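Local structure of acetyl xylan esterase (6XYC) at residues T10-V15 / L27-P32; V101-A106 / G153-T158; G135-T140 / E149-N154; L139-L144 / W205-S210; P171-H176 / S210-V215. The protein removes acetyl and feruloyl groups from xylans, probably as a serine esterase of the alpha/beta hydrolase fold acting in gut carbohydrate breakdown. One frame throughout, in Å; residues are numbered along the deposited sequence.

Contact 1: T10-V15 / L27-P32; sequences TSWTNV and LDIYLP
Trp12 and Ile29 pair across two antiparallel strands and carry the tight side of this contact. Their backbones exchange two hydrogen bonds, Trp12 N to Ile29 O at 2.8 Å and Ile29 N to Trp12 O at 2.7 Å. The indole lies on the same face as Ile29 and Leu31. Its CE3 is 3.8 Å from Ile29 CG2, and Leu31 CD1 comes to the ring edge at CZ3. Tyr108 adds an edge-to-face ring contact to Trp12. The two strands form a beta hairpin at the border of the central sheet of the alpha/beta hydrolase fold. Asn14 and Val15 both face Leu27 in a G1 beta bulge. Asp28 CG lies anti to the carbonyl carbon, beside the backbone N (chi1 -55°), which brings OD1 within 2.8 Å of Asn14 N in a straight hydrogen bond. Lys56 makes a salt bridge to the same oxygen. An alanine in place of Asp28 is likely to leave the Asn14 N-H without its acceptor and Lys56 without that carboxylate. The solvent side is strand 10-15, where Thr13 and Asn14 are exposed. Tyr30 beneath is buried, touching Ser60 and Leu68 of helix 56-69. Ser11 CB rests 3.6 Å from Tyr30 CD1.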
# COMPACT_ATOMS: atom_id res chain seq x y z
N THR A 10 -7.74 -2.59 -21.90
CA THR A 10 -6.40 -2.13 -22.26
C THR A 10 -5.46 -2.54 -21.14
O THR A 10 -5.81 -2.45 -19.96
CB THR A 10 -6.37 -0.61 -22.45
OG1 THR A 10 -7.42 -0.21 -23.34
CG2 THR A 10 -5.05 -0.17 -23.04
N SER A 11 -4.27 -3.00 -21.52
CA SER A 11 -3.25 -3.33 -20.54
C SER A 11 -1.90 -2.89 -21.06
O SER A 11 -1.60 -3.02 -22.25
CB SER A 11 -3.22 -4.84 -20.24
OG SER A 11 -2.83 -5.59 -21.38
N TRP A 12 -1.10 -2.31 -20.16
CA TRP A 12 0.33 -2.13 -20.36
C TRP A 12 1.01 -2.92 -19.24
O TRP A 12 0.75 -2.66 -18.06
CB TRP A 12 0.74 -0.67 -20.28
CG TRP A 12 0.20 0.26 -21.33
CD1 TRP A 12 0.82 0.64 -22.49
CD2 TRP A 12 -1.03 0.98 -21.28
NE1 TRP A 12 0.03 1.53 -23.18
CE2 TRP A 12 -1.11 1.76 -22.45
CE3 TRP A 12 -2.09 1.04 -20.36
CZ2 TRP A 12 -2.20 2.58 -22.73
CZ3 TRP A 12 -3.17 1.86 -20.64
CH2 TRP A 12 -3.22 2.62 -21.82
N THR A 13 1.85 -3.89 -19.59
CA THR A 13 2.56 -4.64 -18.57
C THR A 13 4.05 -4.36 -18.62
O THR A 13 4.62 -4.08 -19.69
CB THR A 13 2.30 -6.16 -18.70
OG1 THR A 13 2.58 -6.60 -20.03
CG2 THR A 13 0.85 -6.47 -18.34
N ASN A 14 4.68 -4.41 -17.45
CA ASN A 14 6.12 -4.22 -17.30
C ASN A 14 6.56 -2.85 -17.85
O ASN A 14 7.47 -2.74 -18.66
CB ASN A 14 6.88 -5.36 -17.97
CG ASN A 14 6.78 -6.65 -17.18
OD1 ASN A 14 7.14 -6.69 -16.00
ND2 ASN A 14 6.27 -7.70 -17.80
N VAL A 15 5.88 -1.82 -17.36
CA VAL A 15 6.26 -0.43 -17.59
C VAL A 15 7.15 -0.01 -16.44
O VAL A 15 6.75 -0.09 -15.27
CB VAL A 15 5.02 0.46 -17.69
CG1 VAL A 15 5.42 1.91 -17.82
CG2 VAL A 15 4.14 0.01 -18.86
N LEU A 27 5.68 -1.71 -13.30
CA LEU A 27 4.28 -1.79 -12.91
C LEU A 27 3.45 -2.24 -14.10
O LEU A 27 3.92 -2.22 -15.24
CB LEU A 27 3.76 -0.44 -12.39
CG LEU A 27 4.03 0.82 -13.21
CD1 LEU A 27 3.06 0.95 -14.35
CD2 LEU A 27 3.97 2.04 -12.28
N ASP A 28 2.22 -2.66 -13.82
CA ASP A 28 1.25 -3.03 -14.84
C ASP A 28 0.05 -2.10 -14.72
O ASP A 28 -0.36 -1.75 -13.60
CB ASP A 28 0.81 -4.49 -14.69
CG ASP A 28 1.97 -5.45 -14.69
OD1 ASP A 28 3.00 -5.16 -15.34
OD2 ASP A 28 1.85 -6.50 -14.02
N ILE A 29 -0.52 -1.70 -15.85
CA ILE A 29 -1.66 -0.80 -15.88
C ILE A 29 -2.79 -1.48 -16.65
O ILE A 29 -2.59 -1.95 -17.77
CB ILE A 29 -1.31 0.55 -16.53
CG1 ILE A 29 -0.18 1.24 -15.76
CG2 ILE A 29 -2.54 1.44 -16.58
CD1 ILE A 29 0.35 2.48 -16.45
N TYR A 30 -3.98 -1.51 -16.06
CA TYR A 30 -5.18 -2.08 -16.68
C TYR A 30 -6.30 -1.05 -16.65
O TYR A 30 -6.53 -0.41 -15.62
CB TYR A 30 -5.64 -3.35 -15.96
CG TYR A 30 -4.60 -4.44 -15.87
CD1 TYR A 30 -4.49 -5.40 -16.87
CD2 TYR A 30 -3.74 -4.53 -14.79
CE1 TYR A 30 -3.55 -6.40 -16.79
CE2 TYR A 30 -2.79 -5.53 -14.70
CZ TYR A 30 -2.70 -6.46 -15.71
OH TYR A 30 -1.76 -7.47 -15.64
N LEU A 31 -7.01 -0.89 -17.78
CA LEU A 31 -8.19 -0.03 -17.83
C LEU A 31 -9.46 -0.87 -17.94
O LEU A 31 -9.44 -1.92 -18.59
CB LEU A 31 -8.13 0.94 -19.02
CG LEU A 31 -6.82 1.72 -19.18
CD1 LEU A 31 -6.88 2.59 -20.43
CD2 LEU A 31 -6.53 2.56 -17.95
N PRO A 32 -10.57 -0.45 -17.33
CA PRO A 32 -11.75 -1.31 -17.28
C PRO A 32 -12.28 -1.67 -18.66
O PRO A 32 -12.12 -0.94 -19.63
CB PRO A 32 -12.77 -0.48 -16.48
CG PRO A 32 -11.95 0.49 -15.69
CD PRO A 32 -10.74 0.79 -16.53

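Contact 2: V101-A106 / G153-T158; sequences VRSNAA and GNYLST
Ser103 and Thr158 bring the two backbones to their nearest approach, with CA atoms 6.1 Å apart. Ser103 is in the last turn of helix 89-103, and Asn104 is the first residue to leave helical geometry. Residues 153-158 lie in the long loop between strands 144-147 and 164-168. The loop folds back in a type I beta turn from Tyr155 to Thr158, closed by Thr158 N to Tyr155 O at 2.9 Å. This is surface packing of a connecting loop against the C-terminal end of a helix in the alpha/beta hydrolase fold. The turn sets Tyr155 and Thr158 side by side, and both point their side chains at the helix.

Thr158 meets two helix residues with its two branches. Its methyl CG2 touches the aliphatic part of Arg102, 3.6 Å from CG, and the two chains cross at a slant. Its hydroxyl OG1 sits 3.4 Å from Ser103 CB. The Arg102 chain bends at chi3 (-80°), beyond the carbons that touch the threonine. Its guanidinium bonds the carbonyls of Gly159 and His161, so the arginine also grips the loop just after the turn.

Tyr155 leans on Ser103 and Asn104. Ser103 OG comes obliquely to the ring, 3.2 Å from Tyr155 CD1. Tyr100, one helical turn before Asn104, meets the tyrosine with ring planes roughly perpendicular. The Tyr100 carbonyl also accepts a hydrogen bond from Asn104 ND2, which anchors that amide. The amide plane stands 82° from the phenol ring, and ND2 lies over one ring face, 3.4 Å from Tyr155 CZ.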
# COMPACT_ATOMS: atom_id res chain seq x y z
N VAL A 101 2.58 7.61 -12.27
CA VAL A 101 1.19 7.49 -12.70
C VAL A 101 0.54 8.86 -12.82
O VAL A 101 -0.11 9.17 -13.82
CB VAL A 101 0.42 6.58 -11.73
CG1 VAL A 101 -1.06 6.60 -12.05
CG2 VAL A 101 0.96 5.16 -11.78
N ARG A 102 0.73 9.71 -11.80
CA ARG A 102 0.13 11.04 -11.84
C ARG A 102 0.66 11.84 -13.02
O ARG A 102 -0.10 12.48 -13.76
CB ARG A 102 0.40 11.78 -10.53
CG ARG A 102 -0.13 13.21 -10.51
CD ARG A 102 -0.17 13.79 -9.10
NE ARG A 102 -1.34 13.33 -8.35
CZ ARG A 102 -1.29 12.57 -7.26
NH1 ARG A 102 -0.11 12.18 -6.78
NH2 ARG A 102 -2.40 12.20 -6.65
N SER A 103 1.99 11.82 -13.22
CA SER A 103 2.58 12.61 -14.29
C SER A 103 2.12 12.11 -15.66
O SER A 103 1.85 12.91 -16.56
CB SER A 103 4.10 12.57 -14.20
OG SER A 103 4.71 13.28 -15.26
N ASN A 104 2.03 10.79 -15.83
CA ASN A 104 1.74 10.19 -17.13
C ASN A 104 0.27 9.80 -17.29
O ASN A 104 -0.06 9.04 -18.21
CB ASN A 104 2.63 8.96 -17.33
CG ASN A 104 4.10 9.33 -17.47
OD1 ASN A 104 4.52 9.85 -18.51
ND2 ASN A 104 4.89 9.08 -16.43
N ALA A 105 -0.61 10.33 -16.44
CA ALA A 105 -2.01 9.90 -16.44
C ALA A 105 -2.64 10.02 -17.82
O ALA A 105 -3.31 9.10 -18.30
CB ALA A 105 -2.80 10.71 -15.41
N ALA A 106 -2.44 11.17 -18.48
CA ALA A 106 -3.08 11.39 -19.77
C ALA A 106 -2.70 10.30 -20.77
O ALA A 106 -3.56 9.80 -21.51
CB ALA A 106 -2.70 12.77 -20.31
N GLY A 153 13.78 8.20 -10.18
CA GLY A 153 13.08 8.44 -11.42
C GLY A 153 13.15 9.89 -11.88
O GLY A 153 13.87 10.73 -11.34
N ASN A 154 12.33 10.17 -12.90
CA ASN A 154 12.41 11.43 -13.64
C ASN A 154 11.12 12.25 -13.53
O ASN A 154 10.82 13.05 -14.42
CB ASN A 154 12.72 11.17 -15.11
CG ASN A 154 14.11 10.60 -15.32
OD1 ASN A 154 14.92 10.55 -14.40
ND2 ASN A 154 14.37 10.14 -16.54
N TYR A 155 10.37 12.10 -12.45
CA TYR A 155 9.12 12.83 -12.26
C TYR A 155 9.07 13.46 -10.88
O TYR A 155 8.01 13.58 -10.26
CB TYR A 155 7.94 11.91 -12.51
CG TYR A 155 8.02 11.26 -13.87
CD1 TYR A 155 7.56 11.92 -15.01
CD2 TYR A 155 8.58 10.00 -14.03
CE1 TYR A 155 7.63 11.33 -16.26
CE2 TYR A 155 8.66 9.41 -15.27
CZ TYR A 155 8.19 10.07 -16.39
OH TYR A 155 8.26 9.48 -17.63
N LEU A 156 10.23 13.90 -10.39
CA LEU A 156 10.33 14.38 -9.02
C LEU A 156 9.47 15.61 -8.78
O LEU A 156 9.04 15.86 -7.64
CB LEU A 156 11.79 14.69 -8.68
CG LEU A 156 12.77 13.53 -8.86
CD1 LEU A 156 14.17 13.92 -8.42
CD2 LEU A 156 12.29 12.30 -8.10
N SER A 157 9.20 16.40 -9.82
CA SER A 157 8.39 17.60 -9.66
C SER A 157 6.91 17.27 -9.47
O SER A 157 6.15 18.15 -9.06
CB SER A 157 8.56 18.52 -10.87
OG SER A 157 7.80 18.07 -11.97
N THR A 158 6.50 16.04 -9.76
CA THR A 158 5.11 15.64 -9.63
C THR A 158 4.79 15.26 -8.19
O THR A 158 5.62 14.67 -7.48
CB THR A 158 4.81 14.47 -10.55
OG1 THR A 158 5.14 14.81 -11.91
CG2 THR A 158 3.34 14.09 -10.48

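Contact 3: G135-T140 / E149-N154; sequences GVKTLT and EGSLGN
Lys137 lays its aliphatic chain across the base of Glu149. Lys137 CE is 3.7 Å from Glu149 CB, CD is almost as near, and the two chains cross at about a right angle. Lys137 bends at chi2 (-68°) and then runs extended to NZ, which carries the ammonium past Glu149 towards Gly150. Lys137 NZ remains 3.7 Å from Gly150 O. Its strong partner is Asp147, with which it forms a salt bridge. The same Asp147 carboxylate oxygen also accepts the N-H of Gly150, so one acid ties the lysine end and the start of the loop together.

Glu149 starts towards segment 135-140 but does not stay there. CG stands anti to the backbone N (chi1 174°), and a bend at chi2 (73°) then turns the carboxylate away. Its charged end is therefore far from the lysine, with Glu149 OE2 and Lys137 NZ 6.8 Å apart. OE2 pairs instead with Arg99 of helix 89-103, and OE1 bonds the hydroxyl of Ser160.

The contact sits at the open end of a small two-stranded antiparallel hairpin, 138-141 with 144-147. This hairpin is separate from the main sheet of the alpha/beta hydrolase fold. Backbone bonds continue just beyond the strands. Glu149 N donates to Lys137 O at 3.1 Å, with the donor tilted out of the carbonyl plane. Lys137 is also linked to Ile148 by a backbone hydrogen bond. A water lies 2.7 Å from both Val136 O and Glu149 OE1 and can bridge them.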
# COMPACT_ATOMS: atom_id res chain seq x y z
N GLY A 135 2.80 14.70 1.26
CA GLY A 135 3.51 15.96 1.44
C GLY A 135 4.69 15.91 2.38
O GLY A 135 5.23 16.96 2.73
N VAL A 136 5.12 14.72 2.79
CA VAL A 136 6.19 14.54 3.77
C VAL A 136 7.43 14.06 3.04
O VAL A 136 7.39 13.04 2.35
CB VAL A 136 5.77 13.56 4.88
CG1 VAL A 136 6.99 13.17 5.73
CG2 VAL A 136 4.67 14.16 5.73
N LYS A 137 8.54 14.79 3.21
CA LYS A 137 9.79 14.43 2.56
C LYS A 137 10.63 13.48 3.40
O LYS A 137 11.16 12.49 2.88
CB LYS A 137 10.60 15.69 2.23
CG LYS A 137 11.24 15.70 0.84
CD LYS A 137 12.33 14.66 0.71
CE LYS A 137 12.79 14.52 -0.74
NZ LYS A 137 13.99 13.65 -0.89
N THR A 138 10.76 13.76 4.69
CA THR A 138 11.60 12.96 5.57
C THR A 138 10.89 12.78 6.91
O THR A 138 9.99 13.54 7.27
CB THR A 138 12.97 13.60 5.79
OG1 THR A 138 12.83 14.81 6.56
CG2 THR A 138 13.63 13.93 4.46
N LEU A 139 11.32 11.75 7.63
CA LEU A 139 10.86 11.48 8.99
C LEU A 139 12.07 11.21 9.86
O LEU A 139 13.05 10.62 9.40
CB LEU A 139 9.90 10.29 9.02
CG LEU A 139 8.52 10.57 8.42
CD1 LEU A 139 7.72 9.28 8.33
CD2 LEU A 139 7.75 11.61 9.24
N THR A 140 12.01 11.67 11.11
CA THR A 140 13.13 11.54 12.02
C THR A 140 12.66 10.96 13.34
O THR A 140 11.59 11.32 13.85
CB THR A 140 13.80 12.90 12.28
OG1 THR A 140 14.32 13.42 11.05
CG2 THR A 140 14.92 12.76 13.29
N GLU A 149 10.12 10.52 0.66
CA GLU A 149 9.80 10.88 -0.72
C GLU A 149 10.81 10.28 -1.69
O GLU A 149 10.43 9.73 -2.73
CB GLU A 149 9.76 12.40 -0.86
CG GLU A 149 9.59 12.90 -2.28
CD GLU A 149 8.18 12.69 -2.80
OE1 GLU A 149 7.31 12.26 -2.02
OE2 GLU A 149 7.95 12.97 -4.00
N GLY A 150 12.10 10.38 -1.39
CA GLY A 150 13.13 9.86 -2.26
C GLY A 150 13.31 10.70 -3.51
O GLY A 150 12.64 11.71 -3.75
N SER A 151 14.26 10.26 -4.33
CA SER A 151 14.65 10.96 -5.55
C SER A 151 14.67 10.03 -6.76
O SER A 151 15.36 10.32 -7.74
CB SER A 151 16.03 11.60 -5.40
OG SER A 151 16.01 12.75 -4.57
N LEU A 152 13.90 8.95 -6.72
CA LEU A 152 13.95 7.96 -7.79
C LEU A 152 13.19 8.44 -9.02
O LEU A 152 12.09 9.00 -8.92
CB LEU A 152 13.36 6.64 -7.30
CG LEU A 152 14.09 5.80 -6.26
CD1 LEU A 152 13.30 4.52 -6.03
CD2 LEU A 152 15.50 5.51 -6.70
N GLY A 153 13.78 8.20 -10.18
CA GLY A 153 13.08 8.44 -11.42
C GLY A 153 13.15 9.89 -11.88
O GLY A 153 13.87 10.73 -11.34
N ASN A 154 12.33 10.17 -12.90
CA ASN A 154 12.41 11.43 -13.64
C ASN A 154 11.12 12.25 -13.53
O ASN A 154 10.82 13.05 -14.42
CB ASN A 154 12.72 11.17 -15.11
CG ASN A 154 14.11 10.60 -15.32
OD1 ASN A 154 14.92 10.55 -14.40
ND2 ASN A 154 14.37 10.14 -16.54
O HOH W 1 5.94 12.09 0.31

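Contact 4: L139-L144 / W205-S210; sequences LTSGDL and WVKLIS
The tight turn of the small beta hairpin 138-147 packs here on the C-terminal part of helix 203-208, in the alpha/beta hydrolase fold. The turn is type II', from Ser141 to Leu144, and is closed by backbone bonds in both directions between these two residues. Leu144 and Leu208 fill most of the interface. Leu208 reaches between the two arms of the hairpin: its CD1 is 3.7 Å from Leu144 CG, and its CD2 is 3.8 Å from Leu139 CB. Leu144 and Leu208 run past each other in opposite directions.

Ser141 packs on the exposed Lys207, whose extended chain passes the hydroxyl with CD 3.3 Å from Ser141 OG. The hydroxyl itself bonds Asp204, one helical turn before Leu208, so it links the hairpin to the helix.

Leu144 also meets the indole of Trp205, crossing it at about a right angle. CG stands anti to the backbone N (chi1 -179°), which directs the branched end at the helix. One methyl makes a CH-pi contact over the five-membered ring: Leu144 CD2 lies 3.3 Å from the Trp205 ring centroid, 6° off the normal.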
# COMPACT_ATOMS: atom_id res chain seq x y z
N LEU A 139 11.32 11.75 7.63
CA LEU A 139 10.86 11.48 8.99
C LEU A 139 12.07 11.21 9.86
O LEU A 139 13.05 10.62 9.40
CB LEU A 139 9.90 10.29 9.02
CG LEU A 139 8.52 10.57 8.42
CD1 LEU A 139 7.72 9.28 8.33
CD2 LEU A 139 7.75 11.61 9.24
N THR A 140 12.01 11.67 11.11
CA THR A 140 13.13 11.54 12.02
C THR A 140 12.66 10.96 13.34
O THR A 140 11.59 11.32 13.85
CB THR A 140 13.80 12.90 12.28
OG1 THR A 140 14.32 13.42 11.05
CG2 THR A 140 14.92 12.76 13.29
N SER A 141 13.45 10.04 13.89
CA SER A 141 13.26 9.53 15.24
C SER A 141 14.63 9.47 15.89
O SER A 141 15.52 8.77 15.39
CB SER A 141 12.60 8.16 15.24
OG SER A 141 12.26 7.78 16.57
N GLY A 142 14.81 10.20 16.99
CA GLY A 142 16.13 10.27 17.61
C GLY A 142 17.13 10.85 16.63
O GLY A 142 16.90 11.90 16.02
N ASP A 143 18.26 10.17 16.48
CA ASP A 143 19.30 10.59 15.55
C ASP A 143 19.10 10.05 14.14
O ASP A 143 19.86 10.39 13.23
CB ASP A 143 20.68 10.14 16.07
CG ASP A 143 21.11 10.91 17.31
OD1 ASP A 143 20.85 12.13 17.38
OD2 ASP A 143 21.71 10.29 18.20
N LEU A 144 18.08 9.22 13.93
CA LEU A 144 17.85 8.54 12.66
C LEU A 144 16.86 9.33 11.81
O LEU A 144 15.77 9.67 12.28
CB LEU A 144 17.33 7.13 12.90
CG LEU A 144 17.04 6.19 11.72
CD1 LEU A 144 18.26 6.07 10.83
CD2 LEU A 144 16.60 4.83 12.24
N TRP A 205 14.31 2.77 14.48
CA TRP A 205 13.95 2.07 13.25
C TRP A 205 12.51 1.59 13.31
O TRP A 205 11.74 1.76 12.35
CB TRP A 205 14.90 0.90 13.02
CG TRP A 205 16.19 1.30 12.37
CD1 TRP A 205 17.41 1.41 12.97
CD2 TRP A 205 16.39 1.65 10.99
NE1 TRP A 205 18.36 1.81 12.05
CE2 TRP A 205 17.75 1.96 10.83
CE3 TRP A 205 15.54 1.73 9.88
CZ2 TRP A 205 18.29 2.34 9.61
CZ3 TRP A 205 16.08 2.12 8.66
CH2 TRP A 205 17.44 2.42 8.54
N VAL A 206 12.11 1.00 14.44
CA VAL A 206 10.75 0.47 14.55
C VAL A 206 9.73 1.59 14.40
O VAL A 206 8.68 1.40 13.78
CB VAL A 206 10.57 -0.28 15.89
CG1 VAL A 206 9.10 -0.62 16.11
CG2 VAL A 206 11.42 -1.54 15.91
N LYS A 207 10.02 2.76 14.97
CA LYS A 207 9.09 3.88 14.83
C LYS A 207 8.97 4.30 13.37
O LYS A 207 7.86 4.60 12.89
CB LYS A 207 9.53 5.07 15.68
CG LYS A 207 8.51 6.21 15.67
CD LYS A 207 8.99 7.44 16.43
CE LYS A 207 7.84 8.44 16.58
NZ LYS A 207 8.28 9.78 17.04
N LEU A 208 10.09 4.33 12.64
CA LEU A 208 10.11 4.87 11.29
C LEU A 208 9.63 3.89 10.23
O LEU A 208 9.46 4.30 9.08
CB LEU A 208 11.52 5.35 10.94
CG LEU A 208 12.03 6.54 11.76
CD1 LEU A 208 13.43 6.92 11.35
CD2 LEU A 208 11.07 7.73 11.62
N ILE A 209 9.43 2.62 10.56
CA ILE A 209 8.77 1.69 9.65
C ILE A 209 7.31 1.48 10.00
O ILE A 209 6.62 0.71 9.33
CB ILE A 209 9.48 0.32 9.60
CG1 ILE A 209 9.45 -0.38 10.96
CG2 ILE A 209 10.92 0.48 9.10
CD1 ILE A 209 9.87 -1.82 10.92
N SER A 210 6.81 2.15 11.04
CA SER A 210 5.46 1.90 11.53
C SER A 210 4.58 3.11 11.26
O SER A 210 4.65 4.11 11.99
CB SER A 210 5.48 1.57 13.03
OG SER A 210 6.27 0.43 13.28

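Contact 5: P171-H176 / S210-V215; sequences PVDMAH and SPINFV
Val172, Asp173 and Met174 meet Ser210, Pro211 and Ile212 by polar and apolar contacts. The firmer hydrogen bond is Met174 N to Ser210 OG at 3.1 Å. Ser210 OG itself donates to Val206 O of helix 203-208. The other, Ile212 N to Val172 O at 3.3 Å, is weak. Within segment 171-176, His176 ND1 donates to Asp173 OD2 at 2.7 Å. The carboxylate oxygen lies nearly in the imidazole plane, and the histidine reaches it on its syn side. Asn240 bonds the same oxygen.

One apolar pair and one van der Waals contact lie beside these bonds. Val172 CB sits 4.0 Å from Pro211 CG, the side chains crossing at about a right angle. Ile212 crosses Asp173 at a slant, with CD1 3.9 Å from Asp173 CB. CG1 of Ile212 is anti to its N (chi1 -165°), which brings that CD1 methyl to the aspartate. Replacing Asp173 with an alanine would probably leave His176 ND1 and Asn240 without their shared acceptor and set the imidazole freer to turn.

The two loops follow strand 164-168 and helix 203-208 in the alpha/beta hydrolase fold. They back the ligand pocket, where Pro171 touches the bound 4-(2-aminoethyl)benzenesulfonyl fluoride.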
# COMPACT_ATOMS: atom_id res chain seq x y z
N PRO A 171 0.74 -5.04 8.54
CA PRO A 171 1.53 -4.82 9.74
C PRO A 171 1.94 -3.35 9.82
O PRO A 171 2.74 -2.88 9.00
CB PRO A 171 2.73 -5.74 9.56
CG PRO A 171 2.93 -5.79 8.09
CD PRO A 171 1.55 -5.69 7.47
N VAL A 172 1.42 -2.63 10.80
CA VAL A 172 1.54 -1.17 10.80
C VAL A 172 2.09 -0.64 12.12
O VAL A 172 2.33 0.57 12.26
CB VAL A 172 0.18 -0.52 10.50
CG1 VAL A 172 -0.32 -0.89 9.12
CG2 VAL A 172 -0.86 -0.92 11.57
N ASP A 173 2.29 -1.53 13.10
CA ASP A 173 2.64 -1.15 14.47
C ASP A 173 3.67 -2.18 14.96
O ASP A 173 3.39 -3.06 15.77
CB ASP A 173 1.39 -1.11 15.36
CG ASP A 173 1.68 -0.66 16.78
OD1 ASP A 173 2.72 -0.02 17.02
OD2 ASP A 173 0.84 -0.94 17.66
N MET A 174 4.90 -2.07 14.45
CA MET A 174 5.89 -3.10 14.71
C MET A 174 6.43 -3.05 16.13
O MET A 174 7.10 -4.01 16.55
CB MET A 174 7.04 -2.99 13.70
CG MET A 174 6.90 -3.95 12.53
SD MET A 174 5.37 -3.78 11.60
CE MET A 174 5.69 -2.28 10.67
N ALA A 175 6.14 -1.99 16.89
CA ALA A 175 6.45 -1.99 18.32
C ALA A 175 5.62 -3.02 19.07
O ALA A 175 5.99 -3.42 20.17
CB ALA A 175 6.21 -0.60 18.91
N HIS A 176 4.51 -3.47 18.48
CA HIS A 176 3.56 -4.34 19.17
C HIS A 176 3.18 -5.52 18.30
O HIS A 176 2.01 -5.88 18.19
CB HIS A 176 2.31 -3.56 19.57
CG HIS A 176 2.60 -2.32 20.35
ND1 HIS A 176 2.12 -1.08 19.99
CD2 HIS A 176 3.31 -2.13 21.49
CE1 HIS A 176 2.53 -0.18 20.86
NE2 HIS A 176 3.26 -0.79 21.78
N SER A 210 6.81 2.15 11.04
CA SER A 210 5.46 1.90 11.53
C SER A 210 4.58 3.11 11.26
O SER A 210 4.65 4.11 11.99
CB SER A 210 5.48 1.57 13.03
OG SER A 210 6.27 0.43 13.28
N PRO A 211 3.72 3.07 10.23
CA PRO A 211 2.94 4.27 9.87
C PRO A 211 1.95 4.69 10.94
O PRO A 211 1.47 5.83 10.90
CB PRO A 211 2.23 3.86 8.57
CG PRO A 211 2.15 2.36 8.63
CD PRO A 211 3.37 1.90 9.41
N ILE A 212 1.62 3.82 11.89
CA ILE A 212 0.72 4.18 12.97
C ILE A 212 1.23 5.40 13.72
O ILE A 212 0.45 6.14 14.32
CB ILE A 212 0.55 2.96 13.92
CG1 ILE A 212 -0.66 3.16 14.84
CG2 ILE A 212 1.82 2.72 14.72
CD1 ILE A 212 -1.05 1.90 15.59
N ASN A 213 2.54 5.65 13.67
CA ASN A 213 3.12 6.73 14.44
C ASN A 213 2.91 8.11 13.84
O ASN A 213 3.17 9.11 14.52
CB ASN A 213 4.63 6.52 14.60
CG ASN A 213 4.97 5.37 15.51
OD1 ASN A 213 5.72 4.47 15.14
ND2 ASN A 213 4.42 5.38 16.72
N PHE A 214 2.44 8.21 12.59
CA PHE A 214 2.42 9.48 11.88
C PHE A 214 1.03 9.88 11.42
O PHE A 214 0.89 10.79 10.60
CB PHE A 214 3.40 9.37 10.72
CG PHE A 214 4.74 8.81 11.13
CD1 PHE A 214 5.63 9.60 11.84
CD2 PHE A 214 5.09 7.50 10.86
CE1 PHE A 214 6.86 9.10 12.23
CE2 PHE A 214 6.31 6.99 11.25
CZ PHE A 214 7.20 7.79 11.94
N VAL A 215 -0.01 9.26 11.98
CA VAL A 215 -1.38 9.59 11.62
C VAL A 215 -1.71 11.00 12.09
O VAL A 215 -1.41 11.38 13.23
CB VAL A 215 -2.34 8.56 12.23
CG1 VAL A 215 -3.77 8.84 11.80
CG2 VAL A 215 -1.92 7.15 11.83

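Overall arrangement
From the N terminus, contact 1 closes first, joining neighbouring strands 8-16 and 26-32 into a hairpin on one side of the molecule. Contact 3 closes a short loop around the small hairpin and ends on the same stretch as contact 2, whose loop from helix 89-103 is longer. Contact 4 starts from strand 138-141, shared with contact 3, and runs on to helix 203-208, so it crosses contact 2. Contact 5 ties the loop after strand 164-168 to the loop after helix 203-208. It crosses contact 4 in turn, and the two share Ser210. Contacts 4 and 5 lie across the chain's centre from contact 1, with centres about 35 and 31 Å from it.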